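Side-chain contact in Sca-family protein (Rickettsia rickettsii, PDB 4LQ8), which probably takes part in rickettsial cell adhesion as surface cell antigen 4, here its N-terminal head domain, its exact role being unsettled: residues Glu136-Leu141 against Ile295-Glu300. Sequence-based numbering, arbitrary orientation.
Sequences ELKKKL and IEHGGE
Lys138 reaches from its helix to the end of strand 292-297, next to the hairpin turn, and donates a hydrogen bond from NZ to the backbone O of Glu296, at 2.7 Å. The C=O···N angle is 159°, and the amine lies 18° from the carbonyl plane. CG stands anti to the backbone N (chi1 -171°), and bends at chi2 and chi4 bring the amine onto the carbonyl. CE follows it in, 3.4 Å from Glu296 O. The amine thus ties helix to strand. Glu142, one turn further along the same helix, forms a salt bridge with Lys138 NZ through OE2 and accepts a bond from Gly298 N at OE1, so one carboxylate serves both the lysine and the turn and probably holds the amine in place.

The tight part of the contact is this amine on the Glu296 carbonyl. The buried His297 is a looser neighbour beside it. CD2 of the imidazole lies 4.1 Å from Lys138 NZ, which approaches the ring obliquely.

The other side is looser still. Glu296 OE1, 6.9 Å from Lys138 NZ, accepts a hydrogen bond from the backbone N of Gln211, while His297 NE2 is hydrogen-bonded to Glu145. The exposed type I' turn from His297 to Glu300 forms the solvent side.

Helix 135-155 here docks against the hairpin of strands 292-297 and 300-304. Leu137, on another flank of the helix, packs on Asn80 and Gln84 of helix 64-90. The contact therefore links the helical part of the head region to its mixed β-sheet.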
ATOM      1  N   GLU A 136       5.613 -14.168 -13.638  1.00 27.65           N
ATOM      2  CA  GLU A 136       4.886 -15.244 -12.934  1.00 28.35           C
ATOM      3  C   GLU A 136       4.600 -14.870 -11.471  1.00 31.17           C
ATOM      4  O   GLU A 136       3.505 -15.151 -10.992  1.00 30.22           O
ATOM      5  CB  GLU A 136       5.540 -16.641 -13.067  1.00 30.14           C
ATOM      6  CG  GLU A 136       6.994 -16.732 -12.619  1.00 44.66           C
ATOM      7  CD  GLU A 136       8.048 -16.516 -13.693  1.00 69.28           C
ATOM      8  OE1 GLU A 136       7.955 -15.519 -14.450  1.00 50.32           O
ATOM      9  OE2 GLU A 136       8.992 -17.338 -13.751  1.00 66.60           O
ATOM     10  N   LEU A 137       5.555 -14.176 -10.793  1.00 25.37           N
ATOM     11  CA  LEU A 137       5.336 -13.689  -9.441  1.00 23.99           C
ATOM     12  C   LEU A 137       4.302 -12.564  -9.477  1.00 27.84           C
ATOM     13  O   LEU A 137       3.356 -12.612  -8.700  1.00 27.86           O
ATOM     14  CB  LEU A 137       6.645 -13.201  -8.772  1.00 23.26           C
ATOM     15  CG  LEU A 137       6.494 -12.495  -7.414  1.00 26.72           C
ATOM     16  CD1 LEU A 137       5.729 -13.365  -6.405  1.00 27.32           C
ATOM     17  CD2 LEU A 137       7.833 -12.064  -6.868  1.00 24.69           C
ATOM     18  N   LYS A 138       4.472 -11.577 -10.387  1.00 24.58           N
ATOM     19  CA  LYS A 138       3.571 -10.443 -10.521  1.00 25.59           C
ATOM     20  C   LYS A 138       2.109 -10.893 -10.650  1.00 29.74           C
ATOM     21  O   LYS A 138       1.246 -10.364  -9.957  1.00 29.17           O
ATOM     22  CB  LYS A 138       3.990  -9.549 -11.702  1.00 29.15           C
ATOM     23  CG  LYS A 138       3.220  -8.241 -11.775  1.00 26.73           C
ATOM     24  CD  LYS A 138       3.546  -7.321 -10.592  1.00 29.37           C
ATOM     25  CE  LYS A 138       3.011  -5.933 -10.815  1.00 27.53           C
ATOM     26  NZ  LYS A 138       1.566  -5.880 -10.482  1.00 31.94           N
ATOM     27  N   LYS A 139       1.862 -11.917 -11.477  1.00 27.17           N
ATOM     28  CA  LYS A 139       0.544 -12.513 -11.713  1.00 27.41           C
ATOM     29  C   LYS A 139      -0.053 -13.004 -10.366  1.00 29.55           C
ATOM     30  O   LYS A 139      -1.216 -12.702 -10.076  1.00 26.29           O
ATOM     31  CB  LYS A 139       0.676 -13.666 -12.723  1.00 29.66           C
ATOM     32  CG  LYS A 139      -0.596 -14.468 -12.964  1.00 57.21           C
ATOM     33  CD  LYS A 139      -0.329 -15.835 -13.619  1.00 70.41           C
ATOM     34  CE  LYS A 139      -0.637 -17.007 -12.698  1.00 75.45           C
ATOM     35  NZ  LYS A 139       0.518 -17.376 -11.822  1.00 69.59           N
ATOM     36  N   LYS A 140       0.772 -13.714  -9.538  1.00 24.48           N
ATOM     37  CA  LYS A 140       0.358 -14.232  -8.237  1.00 23.54           C
ATOM     38  C   LYS A 140       0.016 -13.078  -7.288  1.00 28.34           C
ATOM     39  O   LYS A 140      -1.046 -13.085  -6.660  1.00 27.82           O
ATOM     40  CB  LYS A 140       1.456 -15.106  -7.603  1.00 25.94           C
ATOM     41  CG  LYS A 140       1.747 -16.377  -8.380  1.00 25.65           C
ATOM     42  CD  LYS A 140       2.764 -17.242  -7.655  1.00 33.82           C
ATOM     43  CE  LYS A 140       2.938 -18.571  -8.369  1.00 28.25           C
ATOM     44  NZ  LYS A 140       3.830 -18.463  -9.536  1.00 34.32           N
ATOM     45  N   LEU A 141       0.895 -12.076  -7.212  1.00 24.57           N
ATOM     46  CA  LEU A 141       0.672 -10.917  -6.337  1.00 24.16           C
ATOM     47  C   LEU A 141      -0.633 -10.219  -6.691  1.00 27.63           C
ATOM     48  O   LEU A 141      -1.439  -9.947  -5.806  1.00 25.94           O
ATOM     49  CB  LEU A 141       1.855  -9.933  -6.396  1.00 23.24           C
ATOM     50  CG  LEU A 141       3.189 -10.481  -5.872  1.00 26.48           C
ATOM     51  CD1 LEU A 141       4.285  -9.478  -6.066  1.00 26.95           C
ATOM     52  CD2 LEU A 141       3.090 -10.867  -4.395  1.00 24.55           C
ATOM     53  N   ILE A 295       1.407   1.588 -10.253  1.00 25.85           N
ATOM     54  CA  ILE A 295       1.488   0.141 -10.397  1.00 26.50           C
ATOM     55  C   ILE A 295       0.954  -0.239 -11.770  1.00 32.63           C
ATOM     56  O   ILE A 295       0.106   0.451 -12.340  1.00 33.63           O
ATOM     57  CB  ILE A 295       0.683  -0.629  -9.277  1.00 28.81           C
ATOM     58  CG1 ILE A 295      -0.773  -0.142  -9.204  1.00 28.91           C
ATOM     59  CG2 ILE A 295       1.358  -0.515  -7.891  1.00 30.47           C
ATOM     60  CD1 ILE A 295      -1.710  -1.117  -9.074  1.00 38.60           C
ATOM     61  N   GLU A 296       1.414  -1.367 -12.255  1.00 29.22           N
ATOM     62  CA  GLU A 296       0.905  -2.026 -13.437  1.00 29.83           C
ATOM     63  C   GLU A 296       0.117  -3.164 -12.795  1.00 33.10           C
ATOM     64  O   GLU A 296       0.634  -3.778 -11.875  1.00 31.66           O
ATOM     65  CB  GLU A 296       2.057  -2.548 -14.289  1.00 31.21           C
ATOM     66  CG  GLU A 296       1.632  -2.785 -15.723  1.00 40.19           C
ATOM     67  CD  GLU A 296       2.743  -3.275 -16.625  1.00 58.55           C
ATOM     68  OE1 GLU A 296       3.934  -3.005 -16.333  1.00 45.68           O
ATOM     69  OE2 GLU A 296       2.412  -3.924 -17.641  1.00 53.49           O
ATOM     70  N   HIS A 297      -1.153  -3.351 -13.158  1.00 29.62           N
ATOM     71  CA  HIS A 297      -2.034  -4.343 -12.553  1.00 28.60           C
ATOM     72  C   HIS A 297      -3.017  -4.794 -13.611  1.00 34.81           C
ATOM     73  O   HIS A 297      -3.718  -3.954 -14.200  1.00 34.97           O
ATOM     74  CB  HIS A 297      -2.787  -3.713 -11.357  1.00 28.65           C
ATOM     75  CG  HIS A 297      -2.924  -4.647 -10.183  1.00 31.12           C
ATOM     76  ND1 HIS A 297      -3.973  -5.564 -10.097  1.00 31.87           N
ATOM     77  CD2 HIS A 297      -2.106  -4.811  -9.113  1.00 31.04           C
ATOM     78  CE1 HIS A 297      -3.774  -6.231  -8.974  1.00 30.68           C
ATOM     79  NE2 HIS A 297      -2.665  -5.814  -8.343  1.00 30.70           N
ATOM     80  N   GLY A 298      -3.044  -6.097 -13.880  1.00 31.83           N
ATOM     81  CA  GLY A 298      -3.882  -6.672 -14.931  1.00 32.53           C
ATOM     82  C   GLY A 298      -3.589  -6.076 -16.304  1.00 37.38           C
ATOM     83  O   GLY A 298      -4.501  -5.876 -17.104  1.00 38.24           O
ATOM     84  N   GLY A 299      -2.330  -5.721 -16.543  1.00 34.14           N
ATOM     85  CA  GLY A 299      -1.905  -5.101 -17.796  1.00 35.35           C
ATOM     86  C   GLY A 299      -2.238  -3.621 -17.948  1.00 40.59           C
ATOM     87  O   GLY A 299      -1.988  -3.050 -19.012  1.00 40.87           O
ATOM     88  N   GLU A 300      -2.787  -2.969 -16.891  1.00 35.04           N
ATOM     89  CA  GLU A 300      -3.138  -1.543 -16.927  1.00 32.83           C
ATOM     90  C   GLU A 300      -2.321  -0.779 -15.898  1.00 34.63           C
ATOM     91  O   GLU A 300      -1.892  -1.345 -14.898  1.00 32.88           O
ATOM     92  CB  GLU A 300      -4.641  -1.326 -16.662  1.00 34.31           C
ATOM     93  CG  GLU A 300      -5.580  -1.932 -17.699  1.00 52.49           C
ATOM     94  CD  GLU A 300      -5.592  -1.233 -19.045  1.00 79.33           C
ATOM     95  OE1 GLU A 300      -6.257  -0.180 -19.156  1.00 90.01           O
ATOM     96  OE2 GLU A 300      -4.933  -1.733 -19.985  1.00 72.02           O
TER